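Local structure of B12-binding domain-containing protein (Kitasatospora setae, 6WTF) at residues A[75-80]-A[407-412]; A[435-440]-A[475-480]. The protein probably methylates C2 of tryptophan as a cobalamin-dependent radical SAM enzyme, using a [4Fe-4S] cluster, S-adenosylmethionine and bound cobalamin. One frame throughout, in Å; residues are numbered along the deposited sequence.

Contact 1 (A[75-80]-A[407-412]). With SA8 (S-5'-azamethionine-5'-deoxyadenosine), chain E.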
ATOM      1  N   TYR A  75      -6.690  -9.267   1.857  1.00 19.53           N
ATOM      2  CA  TYR A  75      -7.155  -9.886   3.093  1.00 18.87           C
ATOM      3  C   TYR A  75      -7.640 -11.287   2.738  1.00 20.90           C
ATOM      4  O   TYR A  75      -8.678 -11.441   2.086  1.00 21.53           O
ATOM      5  CB  TYR A  75      -8.258  -9.056   3.752  1.00 20.48           C
ATOM      6  CG  TYR A  75      -8.430  -9.355   5.226  1.00 21.80           C
ATOM      7  CD1 TYR A  75      -7.450  -9.005   6.144  1.00 20.65           C
ATOM      8  CD2 TYR A  75      -9.569  -9.994   5.696  1.00 21.66           C
ATOM      9  CE1 TYR A  75      -7.595  -9.286   7.492  1.00 23.02           C
ATOM     10  CE2 TYR A  75      -9.730 -10.271   7.038  1.00 23.40           C
ATOM     11  CZ  TYR A  75      -8.739  -9.917   7.934  1.00 24.71           C
ATOM     12  OH  TYR A  75      -8.896 -10.190   9.275  1.00 24.44           O
ATOM     13  N   ALA A  76      -6.888 -12.301   3.176  1.00 19.94           N
ATOM     14  CA  ALA A  76      -7.062 -13.655   2.657  1.00 21.03           C
ATOM     15  C   ALA A  76      -8.490 -14.165   2.828  1.00 21.70           C
ATOM     16  O   ALA A  76      -8.996 -14.897   1.973  1.00 22.52           O
ATOM     17  CB  ALA A  76      -6.071 -14.602   3.335  1.00 22.79           C
ATOM     18  N   PHE A  77      -9.151 -13.812   3.932  1.00 21.67           N
ATOM     19  CA  PHE A  77     -10.506 -14.304   4.155  1.00 22.06           C
ATOM     20  C   PHE A  77     -11.553 -13.566   3.336  1.00 23.52           C
ATOM     21  O   PHE A  77     -12.681 -14.058   3.217  1.00 27.04           O
ATOM     22  CB  PHE A  77     -10.882 -14.222   5.637  1.00 24.48           C
ATOM     23  CG  PHE A  77     -10.303 -15.332   6.462  1.00 26.81           C
ATOM     24  CD1 PHE A  77     -10.534 -16.655   6.119  1.00 27.74           C
ATOM     25  CD2 PHE A  77      -9.541 -15.056   7.578  1.00 25.18           C
ATOM     26  CE1 PHE A  77     -10.006 -17.683   6.870  1.00 30.33           C
ATOM     27  CE2 PHE A  77      -9.012 -16.076   8.336  1.00 29.78           C
ATOM     28  CZ  PHE A  77      -9.244 -17.392   7.982  1.00 29.96           C
ATOM     29  N   GLU A  78     -11.221 -12.406   2.776  1.00 21.19           N
ATOM     30  CA  GLU A  78     -12.213 -11.604   2.070  1.00 20.86           C
ATOM     31  C   GLU A  78     -12.133 -11.775   0.560  1.00 18.85           C
ATOM     32  O   GLU A  78     -13.154 -12.041  -0.080  1.00 20.90           O
ATOM     33  CB  GLU A  78     -12.062 -10.122   2.451  1.00 19.71           C
ATOM     34  CG  GLU A  78     -13.043  -9.176   1.759  1.00 17.78           C
ATOM     35  CD  GLU A  78     -12.770  -7.716   2.091  1.00 21.58           C
ATOM     36  OE1 GLU A  78     -11.584  -7.339   2.206  1.00 19.93           O
ATOM     37  OE2 GLU A  78     -13.741  -6.945   2.258  1.00 23.12           O
ATOM     38  N   GLN A  79     -10.935 -11.668  -0.012  1.00 18.86           N
ATOM     39  CA  GLN A  79     -10.706 -11.825  -1.447  1.00 20.03           C
ATOM     40  C   GLN A  79     -11.670 -10.948  -2.245  1.00 20.80           C
ATOM     41  O   GLN A  79     -12.468 -11.411  -3.062  1.00 18.48           O
ATOM     42  CB  GLN A  79     -10.791 -13.297  -1.862  1.00 20.33           C
ATOM     43  CG  GLN A  79      -9.674 -14.124  -1.257  1.00 19.18           C
ATOM     44  CD  GLN A  79      -9.816 -15.611  -1.502  1.00 22.15           C
ATOM     45  OE1 GLN A  79     -10.352 -16.041  -2.522  1.00 21.34           O
ATOM     46  NE2 GLN A  79      -9.324 -16.410  -0.559  1.00 21.83           N
ATOM     47  N   ARG A  80     -11.579  -9.648  -1.971  1.00 18.63           N
ATOM     48  CA  ARG A  80     -12.402  -8.650  -2.628  1.00 18.40           C
ATOM     49  C   ARG A  80     -11.543  -7.923  -3.649  1.00 19.07           C
ATOM     50  O   ARG A  80     -10.684  -7.120  -3.255  1.00 17.64           O
ATOM     51  CB  ARG A  80     -12.974  -7.669  -1.606  1.00 17.79           C
ATOM     52  CG  ARG A  80     -13.623  -6.424  -2.187  1.00 19.21           C
ATOM     53  CD  ARG A  80     -14.350  -5.628  -1.100  1.00 22.11           C
ATOM     54  NE  ARG A  80     -15.029  -4.451  -1.646  1.00 26.73           N
ATOM     55  CZ  ARG A  80     -14.873  -3.204  -1.207  1.00 26.13           C
ATOM     56  NH1 ARG A  80     -14.081  -2.934  -0.175  1.00 24.37           N
ATOM     57  NH2 ARG A  80     -15.541  -2.224  -1.793  1.00 25.70           N
ATOM     58  N   PHE A 407      -3.982  -9.238  14.535  1.00 17.61           N
ATOM     59  CA  PHE A 407      -3.777 -10.631  14.147  1.00 18.42           C
ATOM     60  C   PHE A 407      -4.461 -10.889  12.811  1.00 21.05           C
ATOM     61  O   PHE A 407      -5.692 -10.850  12.722  1.00 21.39           O
ATOM     62  CB  PHE A 407      -4.312 -11.584  15.213  1.00 20.11           C
ATOM     63  CG  PHE A 407      -3.610 -11.479  16.535  1.00 19.24           C
ATOM     64  CD1 PHE A 407      -2.357 -12.042  16.714  1.00 20.03           C
ATOM     65  CD2 PHE A 407      -4.208 -10.833  17.605  1.00 18.53           C
ATOM     66  CE1 PHE A 407      -1.715 -11.957  17.937  1.00 20.77           C
ATOM     67  CE2 PHE A 407      -3.573 -10.748  18.826  1.00 19.37           C
ATOM     68  CZ  PHE A 407      -2.327 -11.307  18.993  1.00 19.09           C
ATOM     69  N   SER A 408      -3.666 -11.164  11.780  1.00 17.63           N
ATOM     70  CA  SER A 408      -4.180 -11.546  10.474  1.00 21.32           C
ATOM     71  C   SER A 408      -3.852 -13.010  10.205  1.00 21.74           C
ATOM     72  O   SER A 408      -2.880 -13.554  10.734  1.00 20.90           O
ATOM     73  CB  SER A 408      -3.598 -10.654   9.375  1.00 21.78           C
ATOM     74  OG  SER A 408      -3.773  -9.284   9.709  1.00 21.94           O
ATOM     75  N   LEU A 409      -4.664 -13.645   9.363  1.00 22.29           N
ATOM     76  CA  LEU A 409      -4.592 -15.091   9.162  1.00 23.18           C
ATOM     77  C   LEU A 409      -4.742 -15.400   7.677  1.00 21.32           C
ATOM     78  O   LEU A 409      -5.811 -15.184   7.099  1.00 20.77           O
ATOM     79  CB  LEU A 409      -5.670 -15.805   9.980  1.00 23.80           C
ATOM     80  CG  LEU A 409      -5.861 -17.309   9.759  1.00 27.99           C
ATOM     81  CD1 LEU A 409      -4.573 -18.060  10.010  1.00 23.36           C
ATOM     82  CD2 LEU A 409      -6.976 -17.844  10.650  1.00 32.36           C
ATOM     83  N   GLY A 410      -3.685 -15.908   7.068  1.00 20.79           N
ATOM     84  CA  GLY A 410      -3.725 -16.251   5.663  1.00 20.58           C
ATOM     85  C   GLY A 410      -2.950 -15.260   4.812  1.00 20.98           C
ATOM     86  O   GLY A 410      -2.912 -14.053   5.086  1.00 22.22           O
ATOM     87  N   LEU A 411      -2.361 -15.772   3.736  1.00 20.86           N
ATOM     88  CA  LEU A 411      -1.461 -15.004   2.889  1.00 21.89           C
ATOM     89  C   LEU A 411      -2.021 -14.922   1.476  1.00 23.14           C
ATOM     90  O   LEU A 411      -2.368 -15.948   0.880  1.00 20.19           O
ATOM     91  CB  LEU A 411      -0.074 -15.645   2.857  1.00 20.25           C
ATOM     92  CG  LEU A 411       0.895 -14.977   1.884  1.00 20.77           C
ATOM     93  CD1 LEU A 411       1.353 -13.643   2.454  1.00 19.47           C
ATOM     94  CD2 LEU A 411       2.079 -15.887   1.568  1.00 20.99           C
ATOM     95  N   ARG A 412      -2.098 -13.705   0.942  1.00 20.43           N
ATOM     96  CA  ARG A 412      -2.440 -13.515  -0.460  1.00 18.80           C
ATOM     97  C   ARG A 412      -1.186 -13.659  -1.316  1.00 19.06           C
ATOM     98  O   ARG A 412      -0.155 -13.045  -1.028  1.00 19.52           O
ATOM     99  CB  ARG A 412      -3.081 -12.144  -0.673  1.00 20.23           C
ATOM    100  CG  ARG A 412      -4.564 -12.111  -0.346  1.00 19.48           C
ATOM    101  CD  ARG A 412      -5.378 -12.446  -1.581  1.00 19.25           C
ATOM    102  NE  ARG A 412      -5.201 -11.436  -2.618  1.00 22.72           N
ATOM    103  CZ  ARG A 412      -4.671 -11.676  -3.812  1.00 22.14           C
ATOM    104  NH1 ARG A 412      -4.263 -12.902  -4.133  1.00 21.90           N
ATOM    105  NH2 ARG A 412      -4.550 -10.692  -4.687  1.00 21.86           N
TER
HETATM  106  N   SA8 E 803       5.246  -1.446   4.150  1.00 20.39           N
HETATM  107  CA  SA8 E 803       4.525  -2.585   4.744  1.00 20.84           C
HETATM  108  C   SA8 E 803       3.111  -2.664   4.184  1.00 18.85           C
HETATM  109  O   SA8 E 803       2.689  -3.884   4.074  1.00 14.44           O
HETATM  110  OXT SA8 E 803       2.459  -1.677   3.874  1.00 21.96           O
HETATM  111  CB  SA8 E 803       4.485  -2.504   6.304  1.00 20.89           C
HETATM  112  CG  SA8 E 803       4.376  -3.878   6.950  1.00 17.77           C
HETATM  113  ND  SA8 E 803       3.035  -4.462   6.871  1.00 20.36           N
HETATM  114  CE  SA8 E 803       2.055  -3.603   7.545  1.00 22.18           C
HETATM  115  C5' SA8 E 803       3.021  -5.849   7.329  1.00 19.94           C
HETATM  116  C4' SA8 E 803       1.635  -6.466   7.324  1.00 19.08           C
HETATM  117  O4' SA8 E 803       1.043  -6.328   6.015  1.00 19.82           O
HETATM  118  C3' SA8 E 803       1.649  -7.969   7.558  1.00 19.83           C
HETATM  119  O3' SA8 E 803       1.736  -8.274   8.945  1.00 17.14           O
HETATM  120  C2' SA8 E 803       0.304  -8.392   6.959  1.00 19.88           C
HETATM  121  O2' SA8 E 803      -0.755  -8.220   7.894  1.00 21.27           O
HETATM  122  C1' SA8 E 803       0.149  -7.407   5.786  1.00 18.29           C
HETATM  123  N9  SA8 E 803       0.438  -7.980   4.475  1.00 19.48           N
HETATM  124  C8  SA8 E 803       1.410  -7.589   3.591  1.00 15.80           C
HETATM  125  N7  SA8 E 803       1.453  -8.305   2.493  1.00 16.69           N
HETATM  126  C5  SA8 E 803       0.435  -9.232   2.664  1.00 18.01           C
HETATM  127  C6  SA8 E 803      -0.048 -10.277   1.850  1.00 20.12           C
HETATM  128  N6  SA8 E 803       0.487 -10.613   0.669  1.00 18.86           N
HETATM  129  N1  SA8 E 803      -1.102 -10.991   2.305  1.00 20.12           N
HETATM  130  C2  SA8 E 803      -1.621 -10.684   3.498  1.00 19.01           C
HETATM  131  N3  SA8 E 803      -1.241  -9.734   4.356  1.00 19.01           N
HETATM  132  C4  SA8 E 803      -0.203  -9.038   3.879  1.00 18.48           C
HETATM  133  O   HOH W   1      -7.728  -9.411  11.302  1.00 24.30           O
HETATM  134  O   HOH W   2      -4.947 -11.977   5.167  1.00 22.94           O
HETATM  135  O   HOH W   3      -7.136 -13.003   6.022  1.00 19.41           O
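Phe77 reaches Leu409 because its first torsion (chi1 -79°) sets CG beside the backbone N, while CG of Leu409 lies anti to its own N (chi1 172°). Leu409 comes in at a slant and puts CD2 at the edge of the Phe77 ring, 3.5 Å from CZ. Ala76 points its CB at the bare backbone of Gly410, with 3.5 Å between Ala76 CB and Gly410 C. Three waters join the segments. Water 2 accepts from Ala76 N and donates to Gly410 O, 2.9 Å away. Water 3 links Phe77 N to Leu409 O and lies over one face of the Tyr75 ring. Water 1 donates to both Tyr75 OH and Phe407 O; the same hydroxyl bonds Asp526. On the ligand side, Arg412 reads the adenine edge of the S-adenosylmethionine analogue with its backbone. Arg412 N donates to N1 of SA8 at 3.2 Å, and N6 of SA8 donates to Arg412 O at 3.0 Å. The Arg412 side chain turns back to a salt bridge with Asp72. The contact thus joins the loop between strand 63-67 and helix 83-96, in the B12-binding region, to strand 404-412 of the radical SAM core. Strand 373-380 runs parallel beside 404-412, and helix 497-505 packs on Phe77 and Leu409.

Contact 2 (A[435-440]-A[475-480])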
ATOM      1  N   GLY A 435      -1.793 -26.142   0.679  1.00 20.46           N
ATOM      2  CA  GLY A 435      -2.041 -24.826   1.223  1.00 21.80           C
ATOM      3  C   GLY A 435      -2.660 -23.834   0.257  1.00 23.59           C
ATOM      4  O   GLY A 435      -3.111 -22.769   0.697  1.00 22.74           O
ATOM      5  N   LEU A 436      -2.692 -24.145  -1.036  1.00 22.16           N
ATOM      6  CA  LEU A 436      -3.301 -23.253  -2.014  1.00 20.90           C
ATOM      7  C   LEU A 436      -4.795 -23.134  -1.753  1.00 22.08           C
ATOM      8  O   LEU A 436      -5.474 -24.128  -1.489  1.00 24.19           O
ATOM      9  CB  LEU A 436      -3.047 -23.775  -3.427  1.00 24.93           C
ATOM     10  CG  LEU A 436      -2.568 -22.772  -4.475  1.00 29.33           C
ATOM     11  CD1 LEU A 436      -1.571 -21.818  -3.861  1.00 27.91           C
ATOM     12  CD2 LEU A 436      -1.938 -23.501  -5.645  1.00 28.65           C
ATOM     13  N   GLN A 437      -5.309 -21.908  -1.801  1.00 21.39           N
ATOM     14  CA  GLN A 437      -6.720 -21.699  -1.530  1.00 18.81           C
ATOM     15  C   GLN A 437      -7.242 -20.543  -2.370  1.00 23.43           C
ATOM     16  O   GLN A 437      -6.503 -19.614  -2.717  1.00 23.36           O
ATOM     17  CB  GLN A 437      -6.958 -21.440  -0.036  1.00 20.62           C
ATOM     18  CG  GLN A 437      -8.417 -21.449   0.398  1.00 20.72           C
ATOM     19  CD  GLN A 437      -9.079 -20.085   0.231  1.00 20.09           C
ATOM     20  OE1 GLN A 437      -8.407 -19.086  -0.008  1.00 17.73           O
ATOM     21  NE2 GLN A 437     -10.395 -20.043   0.369  1.00 19.39           N
ATOM     22  N   SER A 438      -8.528 -20.622  -2.701  1.00 21.82           N
ATOM     23  CA  SER A 438      -9.259 -19.497  -3.259  1.00 22.21           C
ATOM     24  C   SER A 438     -10.744 -19.731  -3.026  1.00 23.16           C
ATOM     25  O   SER A 438     -11.230 -20.852  -3.181  1.00 19.73           O
ATOM     26  CB  SER A 438      -8.976 -19.317  -4.752  1.00 23.55           C
ATOM     27  OG  SER A 438      -9.524 -18.095  -5.208  1.00 21.85           O
ATOM     28  N   ASN A 439     -11.451 -18.673  -2.626  1.00 24.08           N
ATOM     29  CA  ASN A 439     -12.873 -18.810  -2.332  1.00 25.71           C
ATOM     30  C   ASN A 439     -13.706 -19.064  -3.585  1.00 25.38           C
ATOM     31  O   ASN A 439     -14.855 -19.501  -3.469  1.00 27.44           O
ATOM     32  CB  ASN A 439     -13.392 -17.559  -1.615  1.00 23.12           C
ATOM     33  CG  ASN A 439     -12.677 -17.292  -0.299  1.00 26.03           C
ATOM     34  OD1 ASN A 439     -12.190 -18.212   0.361  1.00 24.13           O
ATOM     35  ND2 ASN A 439     -12.637 -16.026   0.100  1.00 26.69           N
ATOM     36  N   THR A 440     -13.163 -18.794  -4.775  1.00 25.35           N
ATOM     37  CA  THR A 440     -13.892 -18.974  -6.026  1.00 26.38           C
ATOM     38  C   THR A 440     -13.263 -20.039  -6.921  1.00 29.30           C
ATOM     39  O   THR A 440     -13.473 -20.017  -8.136  1.00 29.06           O
ATOM     40  CB  THR A 440     -13.994 -17.653  -6.791  1.00 25.03           C
ATOM     41  OG1 THR A 440     -12.683 -17.105  -6.976  1.00 31.19           O
ATOM     42  CG2 THR A 440     -14.854 -16.652  -6.033  1.00 23.87           C
ATOM     43  N   CYS A 475      -4.662 -17.687  -2.463  1.00 20.80           N
ATOM     44  CA  CYS A 475      -4.116 -17.530  -1.125  1.00 19.98           C
ATOM     45  C   CYS A 475      -3.357 -18.781  -0.696  1.00 23.03           C
ATOM     46  O   CYS A 475      -3.498 -19.862  -1.277  1.00 22.02           O
ATOM     47  CB  CYS A 475      -5.223 -17.221  -0.107  1.00 20.35           C
ATOM     48  SG  CYS A 475      -6.120 -15.693  -0.456  1.00 22.16           S
ATOM     49  N   TYR A 476      -2.534 -18.617   0.337  1.00 23.02           N
ATOM     50  CA  TYR A 476      -1.890 -19.734   1.012  1.00 23.04           C
ATOM     51  C   TYR A 476      -2.320 -19.743   2.472  1.00 24.05           C
ATOM     52  O   TYR A 476      -2.312 -18.698   3.134  1.00 24.90           O
ATOM     53  CB  TYR A 476      -0.365 -19.665   0.899  1.00 22.50           C
ATOM     54  CG  TYR A 476       0.347 -20.783   1.632  1.00 22.94           C
ATOM     55  CD1 TYR A 476       0.582 -22.008   1.020  1.00 22.20           C
ATOM     56  CD2 TYR A 476       0.786 -20.611   2.941  1.00 23.62           C
ATOM     57  CE1 TYR A 476       1.235 -23.031   1.691  1.00 23.71           C
ATOM     58  CE2 TYR A 476       1.436 -21.624   3.622  1.00 20.98           C
ATOM     59  CZ  TYR A 476       1.660 -22.832   2.993  1.00 23.98           C
ATOM     60  OH  TYR A 476       2.304 -23.838   3.675  1.00 18.99           O
ATOM     61  N   PHE A 477      -2.733 -20.916   2.948  1.00 21.74           N
ATOM     62  CA  PHE A 477      -2.995 -21.180   4.355  1.00 21.13           C
ATOM     63  C   PHE A 477      -2.224 -22.428   4.746  1.00 22.17           C
ATOM     64  O   PHE A 477      -2.323 -23.455   4.067  1.00 22.85           O
ATOM     65  CB  PHE A 477      -4.485 -21.396   4.623  1.00 23.40           C
ATOM     66  CG  PHE A 477      -5.329 -20.165   4.468  1.00 25.55           C
ATOM     67  CD1 PHE A 477      -5.794 -19.778   3.218  1.00 23.07           C
ATOM     68  CD2 PHE A 477      -5.700 -19.419   5.578  1.00 22.49           C
ATOM     69  CE1 PHE A 477      -6.587 -18.655   3.076  1.00 23.85           C
ATOM     70  CE2 PHE A 477      -6.496 -18.302   5.446  1.00 22.53           C
ATOM     71  CZ  PHE A 477      -6.941 -17.916   4.193  1.00 20.96           C
ATOM     72  N   SER A 478      -1.460 -22.344   5.822  1.00 22.38           N
ATOM     73  CA  SER A 478      -0.682 -23.488   6.267  1.00 21.58           C
ATOM     74  C   SER A 478      -1.581 -24.694   6.508  1.00 21.87           C
ATOM     75  O   SER A 478      -2.527 -24.602   7.304  1.00 20.26           O
ATOM     76  CB  SER A 478       0.075 -23.158   7.545  1.00 20.60           C
ATOM     77  OG  SER A 478       0.497 -24.356   8.168  1.00 21.52           O
ATOM     78  N   PRO A 479      -1.336 -25.829   5.847  1.00 19.15           N
ATOM     79  CA  PRO A 479      -2.120 -27.037   6.150  1.00 22.85           C
ATOM     80  C   PRO A 479      -2.040 -27.456   7.615  1.00 20.92           C
ATOM     81  O   PRO A 479      -2.943 -28.152   8.097  1.00 20.88           O
ATOM     82  CB  PRO A 479      -1.504 -28.094   5.222  1.00 24.23           C
ATOM     83  CG  PRO A 479      -0.915 -27.292   4.088  1.00 23.31           C
ATOM     84  CD  PRO A 479      -0.410 -26.030   4.721  1.00 19.51           C
ATOM     85  N   GLY A 480      -1.005 -27.037   8.345  1.00 20.06           N
ATOM     86  CA  GLY A 480      -0.943 -27.304   9.772  1.00 20.95           C
ATOM     87  C   GLY A 480      -2.066 -26.671  10.569  1.00 24.89           C
ATOM     88  O   GLY A 480      -2.270 -27.051  11.728  1.00 23.22           O
TER
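Gln437 and Cys475 form the hydrogen-bonded pair of a short antiparallel beta ladder, and Leu436 with Tyr476 the non-hydrogen-bonded pair next to it. Cys475 N donates to Gln437 O at 2.7 Å, and Gln437 N returns a bond to Cys475 O. Beyond the ladder, Phe477 N donates to Gly435 O at 2.9 Å. The Gln437 side chain leaves with CG anti to the backbone N (chi1 -170°) and then bends at chi2 (-87°). This bend brings OE1 of Gln437 to the edge of the Phe477 ring, 3.6 Å from CE1, with the amide and ring planes nearly perpendicular (86°). OE1 also accepts from Gln79 NE2. The other face of the ladder carries Leu436 and Tyr476, which both pack on helix 418-427. The Tyr476 ring approaches Gly435 obliquely, with Tyr476 CE1 3.8 Å from Gly435 CA. Pro479 closes in on the same glycine, its CG 3.7 Å from Gly435 N. The Phe477 ring stacks on Trp495. The Gln437 amide is held at its nitrogen too: NE2 donates to Asn439 OD1 at 2.6 Å, with the acceptor in the amide plane.

From the N terminus, the chain first passes residues 75-80 in the B12-binding region. Contact 1 closes a loop of 326 residues when strand 404-412 arrives. Contact 2 opens later, at 435-440, and closes a much shorter loop of 34 residues at 475-480. The two loops follow in series and neither nest nor cross. In space they meet, with centres 10 Å apart. Strand 475-476 is an antiparallel neighbour of 404-412, and Leu411 O and Tyr476 N probably share a hydrogen bond. Gln79 OE1 probably accepts from Asn439 N as well. Segment 435-440 is thus tied through 475-476 to the radical SAM sheet, and through Gln79 to the B12-binding region.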